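Local coordinates for protein thymidylate synthase 1 (Bacillus subtilis, PDB 1BKP) that catalyses, as a homodimer, the reductive methylation of dUMP to dTMP with 5,10-methylenetetrahydrofolate as methyl donor and reductant, supplying a precursor for DNA synthesis, at residues A[166-175]-A[198-209]. Residues are numbered along the deposited sequence; the frame is centred on the assembly and turned at random.
Sequences WYVKHGKLHL and LQRMIAQVTGYE
L173 and E209 are joined where two parallel strands begin to pair, at the K172-E209 bridge: the L173 N-H reaches E209 O at 2.9 Å and almost straight (170°), while E209 N donates to G171 O at 3.1 Å. E209 thus grips the residues either side of K172. G171 has positive phi, common for glycine at this place in the type I' turn of the 169-172 hairpin. A third bond comes from the helix. Q199, long enough to span the gap, runs out with CG anti to its backbone N (chi1 -169°) and the chain extended, laying its amide alongside the CB of L175. Q199 NE2 donates hydrogen bonds to L173 O (2.9 Å), which lies nearly in the amide plane though the bond is somewhat bent, and to E212 O; OE1 is bound by N51, so both ends of the buried amide are engaged.

Around these bonds the packing is apolar. L173 drives CD2 against the helix backbone, 3.6 Å from A203 CA, where the small alanine permits close approach, and touches I202 CG2. The broad W166 indole meets L198 CD2 at its edge, and its CH2 lies 3.7 Å from I202 CD1; L175 CD1 sits over the centre of one face. V168 CG1 makes a CH-pi contact over the Y208 ring, 4.0 Å from its centroid, while Y208 OH is hydrogen-bonded to L133 O. G207 suits the helix exit: a CB would jam against T206 O.

Here the beta-alpha-beta crossover closes: helix 188-206 ends and strand 209-223 sets out parallel beside the start of strand 172-183, whose antiparallel neighbour 161-169 carries W166 and V168. Helix 125-135 packs on W166, L173 and I202, and helix 64-75 on L198.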
loop_
_atom_site.group_PDB
_atom_site.type_symbol
_atom_site.label_atom_id
_atom_site.label_comp_id
_atom_site.label_asym_id
_atom_site.label_seq_id
_atom_site.Cartn_x
_atom_site.Cartn_y
_atom_site.Cartn_z
ATOM N N TRP A 166 -2.428 -10.282 -2.893
ATOM C CA TRP A 166 -3.422 -11.350 -2.850
ATOM C C TRP A 166 -2.953 -12.350 -1.795
ATOM O O TRP A 166 -1.755 -12.491 -1.579
ATOM C CB TRP A 166 -3.429 -12.060 -4.250
ATOM C CG TRP A 166 -3.785 -11.142 -5.426
ATOM C CD1 TRP A 166 -2.964 -10.207 -6.046
ATOM C CD2 TRP A 166 -5.021 -11.085 -6.101
ATOM N NE1 TRP A 166 -3.643 -9.580 -7.043
ATOM C CE2 TRP A 166 -4.913 -10.092 -7.092
ATOM C CE3 TRP A 166 -6.224 -11.786 -5.964
ATOM C CZ2 TRP A 166 -5.982 -9.752 -7.938
ATOM C CZ3 TRP A 166 -7.300 -11.467 -6.799
ATOM C CH2 TRP A 166 -7.167 -10.431 -7.779
ATOM N N TYR A 167 -3.899 -13.053 -1.158
ATOM C CA TYR A 167 -3.472 -13.992 -0.119
ATOM C C TYR A 167 -4.340 -15.248 -0.351
ATOM O O TYR A 167 -5.572 -15.132 -0.586
ATOM C CB TYR A 167 -3.846 -13.435 1.250
ATOM C CG TYR A 167 -3.371 -12.008 1.463
ATOM C CD1 TYR A 167 -4.138 -10.916 1.037
ATOM C CD2 TYR A 167 -2.192 -11.736 2.139
ATOM C CE1 TYR A 167 -3.737 -9.623 1.284
ATOM C CE2 TYR A 167 -1.803 -10.428 2.411
ATOM C CZ TYR A 167 -2.590 -9.398 1.978
ATOM O OH TYR A 167 -2.230 -8.113 2.293
ATOM N N VAL A 168 -3.753 -16.414 -0.099
ATOM C CA VAL A 168 -4.537 -17.630 -0.224
ATOM C C VAL A 168 -4.467 -18.318 1.137
ATOM O O VAL A 168 -3.355 -18.619 1.625
ATOM C CB VAL A 168 -3.992 -18.607 -1.314
ATOM C CG1 VAL A 168 -4.880 -19.907 -1.254
ATOM C CG2 VAL A 168 -4.057 -17.971 -2.669
ATOM N N LYS A 169 -5.622 -18.454 1.782
ATOM C CA LYS A 169 -5.661 -19.110 3.074
ATOM C C LYS A 169 -6.968 -19.945 3.147
ATOM O O LYS A 169 -8.054 -19.399 2.848
ATOM C CB LYS A 169 -5.606 -18.107 4.233
ATOM C CG LYS A 169 -4.384 -17.176 4.218
ATOM C CD LYS A 169 -4.298 -16.332 5.527
ATOM C CE LYS A 169 -3.183 -15.299 5.571
ATOM N NZ LYS A 169 -1.788 -15.837 5.372
ATOM N N HIS A 170 -6.811 -21.256 3.450
ATOM C CA HIS A 170 -7.941 -22.203 3.613
ATOM C C HIS A 170 -8.827 -22.291 2.378
ATOM O O HIS A 170 -10.034 -22.272 2.466
ATOM C CB HIS A 170 -8.789 -21.801 4.802
ATOM C CG HIS A 170 -8.181 -22.146 6.129
ATOM N ND1 HIS A 170 -6.969 -22.811 6.246
ATOM C CD2 HIS A 170 -8.652 -21.982 7.396
ATOM C CE1 HIS A 170 -6.726 -23.054 7.528
ATOM N NE2 HIS A 170 -7.731 -22.562 8.245
ATOM N N GLY A 171 -8.199 -22.315 1.211
ATOM C CA GLY A 171 -8.969 -22.409 -0.001
ATOM C C GLY A 171 -9.643 -21.131 -0.412
ATOM O O GLY A 171 -10.380 -21.144 -1.378
ATOM N N LYS A 172 -9.391 -20.039 0.307
ATOM C CA LYS A 172 -9.991 -18.776 -0.119
ATOM C C LYS A 172 -8.916 -17.732 -0.603
ATOM O O LYS A 172 -7.794 -17.622 -0.029
ATOM C CB LYS A 172 -10.790 -18.187 1.026
ATOM C CG LYS A 172 -11.954 -19.087 1.449
ATOM C CD LYS A 172 -12.566 -18.546 2.719
ATOM C CE LYS A 172 -13.650 -19.417 3.226
ATOM N NZ LYS A 172 -13.935 -19.057 4.682
ATOM N N LEU A 173 -9.304 -16.988 -1.644
ATOM C CA LEU A 173 -8.499 -15.945 -2.243
ATOM C C LEU A 173 -8.945 -14.533 -1.756
ATOM O O LEU A 173 -10.056 -14.073 -2.082
ATOM C CB LEU A 173 -8.668 -16.012 -3.756
ATOM C CG LEU A 173 -7.737 -15.115 -4.597
ATOM C CD1 LEU A 173 -6.246 -15.366 -4.308
ATOM C CD2 LEU A 173 -7.982 -15.372 -6.157
ATOM N N HIS A 174 -8.116 -13.896 -0.919
ATOM C CA HIS A 174 -8.381 -12.541 -0.375
ATOM C C HIS A 174 -7.633 -11.546 -1.267
ATOM O O HIS A 174 -6.508 -11.856 -1.769
ATOM C CB HIS A 174 -7.861 -12.477 1.076
ATOM C CG HIS A 174 -8.374 -13.582 1.941
ATOM N ND1 HIS A 174 -9.375 -13.421 2.900
ATOM C CD2 HIS A 174 -7.954 -14.882 2.057
ATOM C CE1 HIS A 174 -9.546 -14.567 3.554
ATOM N NE2 HIS A 174 -8.702 -15.467 3.073
ATOM N N LEU A 175 -8.212 -10.323 -1.422
ATOM C CA LEU A 175 -7.606 -9.343 -2.294
ATOM C C LEU A 175 -7.515 -8.062 -1.497
ATOM O O LEU A 175 -8.506 -7.669 -0.852
ATOM C CB LEU A 175 -8.480 -9.050 -3.564
ATOM C CG LEU A 175 -8.105 -7.778 -4.371
ATOM C CD1 LEU A 175 -6.620 -7.936 -4.847
ATOM C CD2 LEU A 175 -9.035 -7.608 -5.587
ATOM N N LEU A 198 -12.517 -8.047 -10.499
ATOM C CA LEU A 198 -11.264 -8.690 -10.818
ATOM C C LEU A 198 -11.045 -9.875 -9.809
ATOM O O LEU A 198 -10.542 -10.918 -10.209
ATOM C CB LEU A 198 -10.096 -7.714 -10.660
ATOM C CG LEU A 198 -8.718 -8.286 -11.010
ATOM C CD1 LEU A 198 -8.625 -8.602 -12.562
ATOM C CD2 LEU A 198 -7.654 -7.204 -10.561
ATOM N N GLN A 199 -11.395 -9.684 -8.532
ATOM C CA GLN A 199 -11.242 -10.743 -7.555
ATOM C C GLN A 199 -12.029 -11.974 -8.001
ATOM O O GLN A 199 -11.511 -13.138 -7.892
ATOM C CB GLN A 199 -11.760 -10.334 -6.194
ATOM C CG GLN A 199 -11.364 -11.322 -5.118
ATOM C CD GLN A 199 -11.825 -10.873 -3.753
ATOM O OE1 GLN A 199 -12.597 -9.941 -3.666
ATOM N NE2 GLN A 199 -11.393 -11.564 -2.675
ATOM N N ARG A 200 -13.320 -11.752 -8.307
ATOM C CA ARG A 200 -14.205 -12.831 -8.773
ATOM C C ARG A 200 -13.688 -13.498 -10.031
ATOM O O ARG A 200 -13.728 -14.751 -10.127
ATOM C CB ARG A 200 -15.636 -12.303 -8.967
ATOM C CG ARG A 200 -16.225 -11.802 -7.563
ATOM C CD ARG A 200 -17.593 -11.123 -7.685
ATOM N NE ARG A 200 -17.941 -10.636 -6.357
ATOM C CZ ARG A 200 -18.892 -11.156 -5.599
ATOM N NH1 ARG A 200 -19.706 -12.125 -6.065
ATOM N NH2 ARG A 200 -19.075 -10.647 -4.415
ATOM N N MET A 201 -13.158 -12.740 -10.994
ATOM C CA MET A 201 -12.618 -13.367 -12.221
ATOM C C MET A 201 -11.459 -14.316 -11.933
ATOM O O MET A 201 -11.416 -15.466 -12.426
ATOM C CB MET A 201 -12.067 -12.311 -13.156
ATOM C CG MET A 201 -13.267 -11.514 -13.844
ATOM S SD MET A 201 -12.569 -10.038 -14.661
ATOM C CE MET A 201 -11.717 -10.683 -16.095
ATOM N N ILE A 202 -10.533 -13.815 -11.103
ATOM C CA ILE A 202 -9.280 -14.533 -10.832
ATOM C C ILE A 202 -9.549 -15.733 -9.945
ATOM O O ILE A 202 -9.008 -16.786 -10.170
ATOM C CB ILE A 202 -8.027 -13.593 -10.331
ATOM C CG1 ILE A 202 -7.471 -12.764 -11.534
ATOM C CG2 ILE A 202 -6.883 -14.560 -9.729
ATOM C CD1 ILE A 202 -6.498 -11.695 -11.186
ATOM N N ALA A 203 -10.425 -15.597 -8.979
ATOM C CA ALA A 203 -10.734 -16.729 -8.123
ATOM C C ALA A 203 -11.373 -17.883 -8.977
ATOM O O ALA A 203 -11.060 -19.088 -8.761
ATOM C CB ALA A 203 -11.728 -16.268 -7.054
ATOM N N GLN A 204 -12.198 -17.488 -9.994
ATOM C CA GLN A 204 -12.884 -18.469 -10.792
ATOM C C GLN A 204 -11.886 -19.279 -11.598
ATOM O O GLN A 204 -12.001 -20.482 -11.618
ATOM C CB GLN A 204 -13.937 -17.808 -11.702
ATOM C CG GLN A 204 -14.530 -18.825 -12.756
ATOM C CD GLN A 204 -15.782 -18.278 -13.412
ATOM O OE1 GLN A 204 -16.668 -17.809 -12.719
ATOM N NE2 GLN A 204 -15.864 -18.337 -14.774
ATOM N N VAL A 205 -10.868 -18.637 -12.165
ATOM C CA VAL A 205 -9.917 -19.326 -12.997
ATOM C C VAL A 205 -8.719 -20.029 -12.297
ATOM O O VAL A 205 -7.940 -20.746 -12.949
ATOM C CB VAL A 205 -9.450 -18.447 -14.109
ATOM C CG1 VAL A 205 -10.637 -18.044 -14.949
ATOM C CG2 VAL A 205 -8.667 -17.218 -13.594
ATOM N N THR A 206 -8.552 -19.779 -10.990
ATOM C CA THR A 206 -7.484 -20.382 -10.241
ATOM C C THR A 206 -8.084 -21.430 -9.302
ATOM O O THR A 206 -7.373 -22.107 -8.568
ATOM C CB THR A 206 -6.696 -19.372 -9.480
ATOM O OG1 THR A 206 -7.559 -18.607 -8.590
ATOM C CG2 THR A 206 -5.932 -18.487 -10.459
ATOM N N GLY A 207 -9.385 -21.495 -9.273
ATOM C CA GLY A 207 -10.059 -22.471 -8.466
ATOM C C GLY A 207 -10.224 -22.218 -6.996
ATOM O O GLY A 207 -10.218 -23.189 -6.198
ATOM N N TYR A 208 -10.286 -20.961 -6.568
ATOM C CA TYR A 208 -10.473 -20.730 -5.143
ATOM C C TYR A 208 -11.785 -20.126 -4.899
ATOM O O TYR A 208 -12.481 -19.691 -5.839
ATOM C CB TYR A 208 -9.399 -19.734 -4.588
ATOM C CG TYR A 208 -8.012 -20.254 -4.653
ATOM C CD1 TYR A 208 -7.621 -21.338 -3.832
ATOM C CD2 TYR A 208 -7.069 -19.710 -5.558
ATOM C CE1 TYR A 208 -6.318 -21.871 -3.906
ATOM C CE2 TYR A 208 -5.804 -20.224 -5.659
ATOM C CZ TYR A 208 -5.426 -21.306 -4.820
ATOM O OH TYR A 208 -4.136 -21.820 -4.865
ATOM N N GLU A 209 -12.213 -20.220 -3.669
ATOM C CA GLU A 209 -13.439 -19.590 -3.210
ATOM C C GLU A 209 -13.051 -18.103 -2.931
ATOM O O GLU A 209 -11.878 -17.818 -2.764
ATOM C CB GLU A 209 -13.858 -20.194 -1.871
ATOM C CG GLU A 209 -14.648 -21.499 -2.035
ATOM C CD GLU A 209 -15.628 -21.711 -0.874
ATOM O OE1 GLU A 209 -15.326 -21.306 0.286
ATOM O OE2 GLU A 209 -16.717 -22.271 -1.135
#